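Local coordinates for integron gene cassette protein HFX_CASS2 (Uncultured bacterium, PDB 3FXH) that is of unknown function but, encoded by an integron gene cassette, folds as a compact all-helical chain that pairs with a second copy, at residues A[31-35]-A[121-125]; A[38-42]-A[115-121]. All coordinates share one frame; numbering follows the deposited sequence.

Contact 1 of 2, residues A[31-35]-A[121-125]; sequences VHEII and INICL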
loop_
_atom_site.group_PDB
_atom_site.type_symbol
_atom_site.label_atom_id
_atom_site.label_comp_id
_atom_site.label_asym_id
_atom_site.label_seq_id
_atom_site.Cartn_x
_atom_site.Cartn_y
_atom_site.Cartn_z
ATOM N N VAL A 31 6.408 1.095 8.568
ATOM C CA VAL A 31 5.307 1.559 7.716
ATOM C C VAL A 31 4.980 0.517 6.653
ATOM O O VAL A 31 3.816 0.295 6.332
ATOM C CB VAL A 31 5.601 2.958 7.062
ATOM C CG1 VAL A 31 4.553 3.288 6.001
ATOM C CG2 VAL A 31 5.623 4.049 8.118
ATOM N N HIS A 32 5.998 -0.145 6.116
ATOM C CA HIS A 32 5.754 -1.256 5.192
ATOM C C HIS A 32 4.969 -2.348 5.920
ATOM O O HIS A 32 4.075 -2.972 5.353
ATOM C CB HIS A 32 7.073 -1.824 4.633
ATOM C CG HIS A 32 7.655 -1.017 3.511
ATOM N ND1 HIS A 32 8.202 -1.590 2.385
ATOM C CD2 HIS A 32 7.772 0.323 3.344
ATOM C CE1 HIS A 32 8.645 -0.640 1.580
ATOM N NE2 HIS A 32 8.393 0.529 2.135
ATOM N N GLU A 33 5.297 -2.555 7.188
ATOM C CA GLU A 33 4.582 -3.515 8.014
ATOM C C GLU A 33 3.118 -3.133 8.235
ATOM O O GLU A 33 2.229 -3.989 8.224
ATOM C CB GLU A 33 5.286 -3.684 9.363
ATOM C CG GLU A 33 4.413 -4.304 10.416
ATOM C CD GLU A 33 5.219 -4.850 11.574
ATOM O OE1 GLU A 33 5.234 -4.222 12.647
ATOM O OE2 GLU A 33 5.846 -5.911 11.398
ATOM N N ILE A 34 2.861 -1.854 8.472
ATOM C CA ILE A 34 1.480 -1.424 8.610
ATOM C C ILE A 34 0.695 -1.737 7.347
ATOM O O ILE A 34 -0.402 -2.279 7.411
ATOM C CB ILE A 34 1.368 0.075 8.906
ATOM C CG1 ILE A 34 1.905 0.371 10.308
ATOM C CG2 ILE A 34 -0.087 0.527 8.795
ATOM C CD1 ILE A 34 2.208 1.859 10.545
ATOM N N ILE A 35 1.245 -1.364 6.199
ATOM C CA ILE A 35 0.557 -1.622 4.936
ATOM C C ILE A 35 0.256 -3.111 4.782
ATOM O O ILE A 35 -0.874 -3.494 4.478
ATOM C CB ILE A 35 1.338 -1.073 3.716
ATOM C CG1 ILE A 35 1.432 0.457 3.809
ATOM C CG2 ILE A 35 0.660 -1.531 2.403
ATOM C CD1 ILE A 35 2.217 1.123 2.659
ATOM N N ILE A 121 -3.796 3.182 4.059
ATOM C CA ILE A 121 -2.704 2.744 3.183
ATOM C C ILE A 121 -2.157 3.913 2.357
ATOM O O ILE A 121 -0.936 4.080 2.214
ATOM C CB ILE A 121 -3.157 1.606 2.289
ATOM C CG1 ILE A 121 -3.346 0.324 3.138
ATOM C CG2 ILE A 121 -2.195 1.385 1.132
ATOM C CD1 ILE A 121 -3.950 -0.824 2.373
ATOM N N ASN A 122 -3.053 4.737 1.824
ATOM C CA ASN A 122 -2.614 5.930 1.098
ATOM C C ASN A 122 -1.805 6.883 1.988
ATOM O O ASN A 122 -0.786 7.421 1.558
ATOM C CB ASN A 122 -3.810 6.644 0.461
ATOM C CG ASN A 122 -4.272 5.961 -0.814
ATOM O OD1 ASN A 122 -3.641 6.096 -1.850
ATOM N ND2 ASN A 122 -5.376 5.214 -0.737
ATOM N N ILE A 123 -2.258 7.078 3.225
ATOM C CA ILE A 123 -1.543 7.928 4.167
ATOM C C ILE A 123 -0.168 7.317 4.478
ATOM O O ILE A 123 0.835 8.043 4.553
ATOM C CB ILE A 123 -2.382 8.214 5.427
ATOM C CG1 ILE A 123 -3.510 9.198 5.071
ATOM C CG2 ILE A 123 -1.508 8.838 6.535
ATOM C CD1 ILE A 123 -4.527 9.440 6.172
ATOM N N CYS A 124 -0.104 5.988 4.588
ATOM C CA CYS A 124 1.202 5.340 4.756
ATOM C C CYS A 124 2.199 5.774 3.682
ATOM O O CYS A 124 3.366 5.981 3.974
ATOM C CB CYS A 124 1.085 3.821 4.766
ATOM S SG CYS A 124 0.434 3.179 6.334
ATOM N N LEU A 125 1.752 5.886 2.429
ATOM C CA LEU A 125 2.661 6.302 1.358
ATOM C C LEU A 125 3.100 7.741 1.541
ATOM O O LEU A 125 4.236 8.098 1.249
ATOM C CB LEU A 125 2.025 6.110 -0.033
ATOM C CG LEU A 125 1.390 4.743 -0.307
ATOM C CD1 LEU A 125 0.581 4.774 -1.602
ATOM C CD2 LEU A 125 2.437 3.662 -0.376
#

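Contact 2 of 2, residues A[38-42]-A[115-121]; sequences ICRLV and NALLLAI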
loop_
_atom_site.group_PDB
_atom_site.type_symbol
_atom_site.label_atom_id
_atom_site.label_comp_id
_atom_site.label_asym_id
_atom_site.label_seq_id
_atom_site.Cartn_x
_atom_site.Cartn_y
_atom_site.Cartn_z
ATOM N N ILE A 38 -2.579 -4.196 7.270
ATOM C CA ILE A 38 -3.869 -3.657 6.883
ATOM C C ILE A 38 -4.369 -4.435 5.682
ATOM O O ILE A 38 -5.551 -4.789 5.624
ATOM C CB ILE A 38 -3.812 -2.148 6.580
ATOM C CG1 ILE A 38 -3.548 -1.361 7.864
ATOM C CG2 ILE A 38 -5.135 -1.672 5.979
ATOM C CD1 ILE A 38 -3.458 0.171 7.613
ATOM N N CYS A 39 -3.480 -4.736 4.730
ATOM C CA CYS A 39 -3.904 -5.585 3.613
ATOM C C CYS A 39 -4.486 -6.898 4.125
ATOM O O CYS A 39 -5.523 -7.341 3.644
ATOM C CB CYS A 39 -2.763 -5.847 2.631
ATOM S SG CYS A 39 -2.372 -4.414 1.597
ATOM N N ARG A 40 -3.827 -7.529 5.092
ATOM C CA ARG A 40 -4.397 -8.759 5.689
ATOM C C ARG A 40 -5.787 -8.525 6.281
ATOM O O ARG A 40 -6.679 -9.348 6.103
ATOM C CB ARG A 40 -3.501 -9.338 6.784
ATOM C CG ARG A 40 -2.128 -9.781 6.335
ATOM C CD ARG A 40 -1.385 -10.367 7.525
ATOM N NE ARG A 40 -2.008 -11.623 7.963
ATOM C CZ ARG A 40 -2.006 -12.070 9.214
ATOM N NH1 ARG A 40 -1.413 -11.365 10.165
ATOM N NH2 ARG A 40 -2.605 -13.225 9.519
ATOM N N LEU A 41 -5.969 -7.424 7.013
ATOM C CA LEU A 41 -7.291 -7.136 7.577
ATOM C C LEU A 41 -8.308 -7.038 6.458
ATOM O O LEU A 41 -9.399 -7.587 6.551
ATOM C CB LEU A 41 -7.288 -5.827 8.377
ATOM C CG LEU A 41 -6.413 -5.848 9.619
ATOM C CD1 LEU A 41 -6.301 -4.460 10.241
ATOM C CD2 LEU A 41 -7.019 -6.845 10.612
ATOM N N VAL A 42 -7.944 -6.336 5.389
ATOM C CA VAL A 42 -8.857 -6.170 4.259
ATOM C C VAL A 42 -9.155 -7.514 3.597
ATOM O O VAL A 42 -10.304 -7.788 3.224
ATOM C CB VAL A 42 -8.295 -5.146 3.246
ATOM C CG1 VAL A 42 -9.117 -5.121 1.971
ATOM C CG2 VAL A 42 -8.226 -3.742 3.909
ATOM N N ASN A 115 -14.131 2.016 2.756
ATOM C CA ASN A 115 -13.258 1.392 3.724
ATOM C C ASN A 115 -12.054 2.286 4.044
ATOM O O ASN A 115 -11.113 2.384 3.249
ATOM C CB ASN A 115 -12.797 0.029 3.200
ATOM C CG ASN A 115 -12.096 -0.784 4.260
ATOM O OD1 ASN A 115 -11.707 -0.249 5.297
ATOM N ND2 ASN A 115 -11.934 -2.081 4.014
ATOM N N ALA A 116 -12.102 2.940 5.208
ATOM C CA ALA A 116 -11.036 3.850 5.625
ATOM C C ALA A 116 -9.698 3.152 5.901
ATOM O O ALA A 116 -8.661 3.816 5.971
ATOM C CB ALA A 116 -11.466 4.681 6.835
ATOM N N LEU A 117 -9.696 1.829 6.063
ATOM C CA LEU A 117 -8.411 1.118 6.131
ATOM C C LEU A 117 -7.578 1.391 4.864
ATOM O O LEU A 117 -6.330 1.445 4.875
ATOM C CB LEU A 117 -8.647 -0.382 6.308
ATOM C CG LEU A 117 -9.273 -0.807 7.637
ATOM C CD1 LEU A 117 -9.363 -2.344 7.699
ATOM C CD2 LEU A 117 -8.460 -0.256 8.814
ATOM N N LEU A 118 -8.275 1.586 3.759
ATOM C CA LEU A 118 -7.585 1.832 2.495
ATOM C C LEU A 118 -7.106 3.275 2.428
ATOM O O LEU A 118 -6.134 3.582 1.739
ATOM C CB LEU A 118 -8.494 1.492 1.294
ATOM C CG LEU A 118 -9.028 0.054 1.329
ATOM C CD1 LEU A 118 -10.199 -0.151 0.362
ATOM C CD2 LEU A 118 -7.870 -0.922 1.023
ATOM N N LEU A 119 -7.799 4.179 3.117
ATOM C CA LEU A 119 -7.287 5.542 3.229
ATOM C C LEU A 119 -5.992 5.511 4.034
ATOM O O LEU A 119 -5.033 6.229 3.740
ATOM C CB LEU A 119 -8.315 6.447 3.911
ATOM C CG LEU A 119 -7.931 7.871 4.334
ATOM C CD1 LEU A 119 -7.386 8.694 3.180
ATOM C CD2 LEU A 119 -9.130 8.575 4.959
ATOM N N ALA A 120 -5.966 4.662 5.050
ATOM C CA ALA A 120 -4.755 4.511 5.864
ATOM C C ALA A 120 -3.565 4.060 5.021
ATOM O O ALA A 120 -2.428 4.500 5.254
ATOM C CB ALA A 120 -5.001 3.543 7.007
ATOM N N ILE A 121 -3.796 3.182 4.059
ATOM C CA ILE A 121 -2.704 2.744 3.183
ATOM C C ILE A 121 -2.157 3.913 2.357
ATOM O O ILE A 121 -0.936 4.080 2.214
ATOM C CB ILE A 121 -3.157 1.606 2.289
ATOM C CG1 ILE A 121 -3.346 0.324 3.138
ATOM C CG2 ILE A 121 -2.195 1.385 1.132
ATOM C CD1 ILE A 121 -3.950 -0.824 2.373
#

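Contact 1 of 2, residues A[31-35]-A[121-125]
With CG1 of Ile-35 set anti to its carbonyl carbon (chi1 -64°) and the chain extended beyond it, CG1 and CD1 both lie along CB of Cys-124; a similar first torsion in Cys-124 turns SG back beside its backbone N, where it meets Ile-34. Ile-35 CG1 is 3.5 Å and Ile-35 CD1 3.6 Å from Cys-124 CB, while Ile-34 CG2 reaches Cys-124 SG at 3.7 Å. Val-31 CG1 comes to the same cysteine from one turn earlier, 3.7 Å from Cys-124 CB and 3.6 Å from Cys-124 O. Cys-124 is packed among three side chains of helix 24-43, and no hydrogen bond joins the two segments. At the far end of Ile-35, CD1 meets Leu-125 CD2 at 4.0 Å, the side chains crossing nearly at right angles, while Ile-35 CG2 faces Ile-121 CG2 at 4.3 Å. Trimming Ile-35 to an alanine would probably open a gap beside Cys-124 CB and cost Leu-125 CD2 its contact with the isoleucine CD1. Phe-98 of helix 88-102 touches Cys-124, and Leu-125 of the second subunit packs on Ile-35. Over these segments the helix axes approach to 9.7 Å, with 163° between their directions: an antiparallel helix pair in the core of an all-helical fold.

Contact 2 of 2, residues A[38-42]-A[115-121]
Ile-38 reaches helix 116-131 with two branches, in an antiparallel helix pair whose local axes run 10.1 Å apart at 159°. Its CG2 branch lies over the backbone of Leu-117, 3.5 Å from Leu-117 O and 3.8 Å from Leu-117 CB, and also meets CD1 of Ile-121. The other branch, CG1 to CD1, is fully extended and ends on the methyl of Ala-120, with Ile-38 CD1 3.8 Å from Ala-120 CB. Cys-39 adds a looser touch, its SG 4.0 Å from Ile-121 CD1.

One turn further along helix 24-43, Val-42 works through a single methyl. CG2 stands anti to the carbonyl carbon, beside the backbone N, and from there Val-42 CG2 is 4.1 Å from each of Leu-117 CB, Leu-118 CD2 and Asn-115 ND2. Leu-118 crosses Val-42 at roughly a right angle. Leu-117 in turn sends CD1 along CB of Leu-41, so that Leu-117 is flanked by Ile-38, Leu-41 and Val-42.

In the second shell, Phe-62 touches both Ile-38 and Ala-120, and Leu-66 also packs on Ile-38, which places helix 62-69 against this pair. Val-42 of the second subunit packs on Val-42, and Asp-43 of that subunit accepts a hydrogen bond from Asn-115 N, so the contact borders the dimer interface.

The start of helix 116-131 is fixed by Asn-115 at the N-cap. Its amide is held at both ends, ND2 giving to His-46 O and OD1 accepting from Met-48 N. The same oxygen takes the capping bond from Leu-117 N: the Leu-117 N to Asn-115 OD1 distance is 3.0 Å, the N-H...O angle is 144°, and the donor lies 38° above the carbonyl plane.

From the N terminus, helix 24-43 supplies first 31-35 and then 38-42. The chain next passes through helices 50-58, 62-69 and 88-102 before returning through the N-cap residue Asn-115 into helix 116-131, which gives the rest of 115-121 and then 121-125. Contact 2 closes the inner loop, with 72 residues between its segments, and contact 1 the outer one, with 85; they nest without crossing, as the antiparallel course of the two helices requires. Their centres are 9 Å apart, and Ile-121 belongs to both. Together they tie the first helix to the last along successive turns, and each also borders the second subunit, joining the core to the dimer interface.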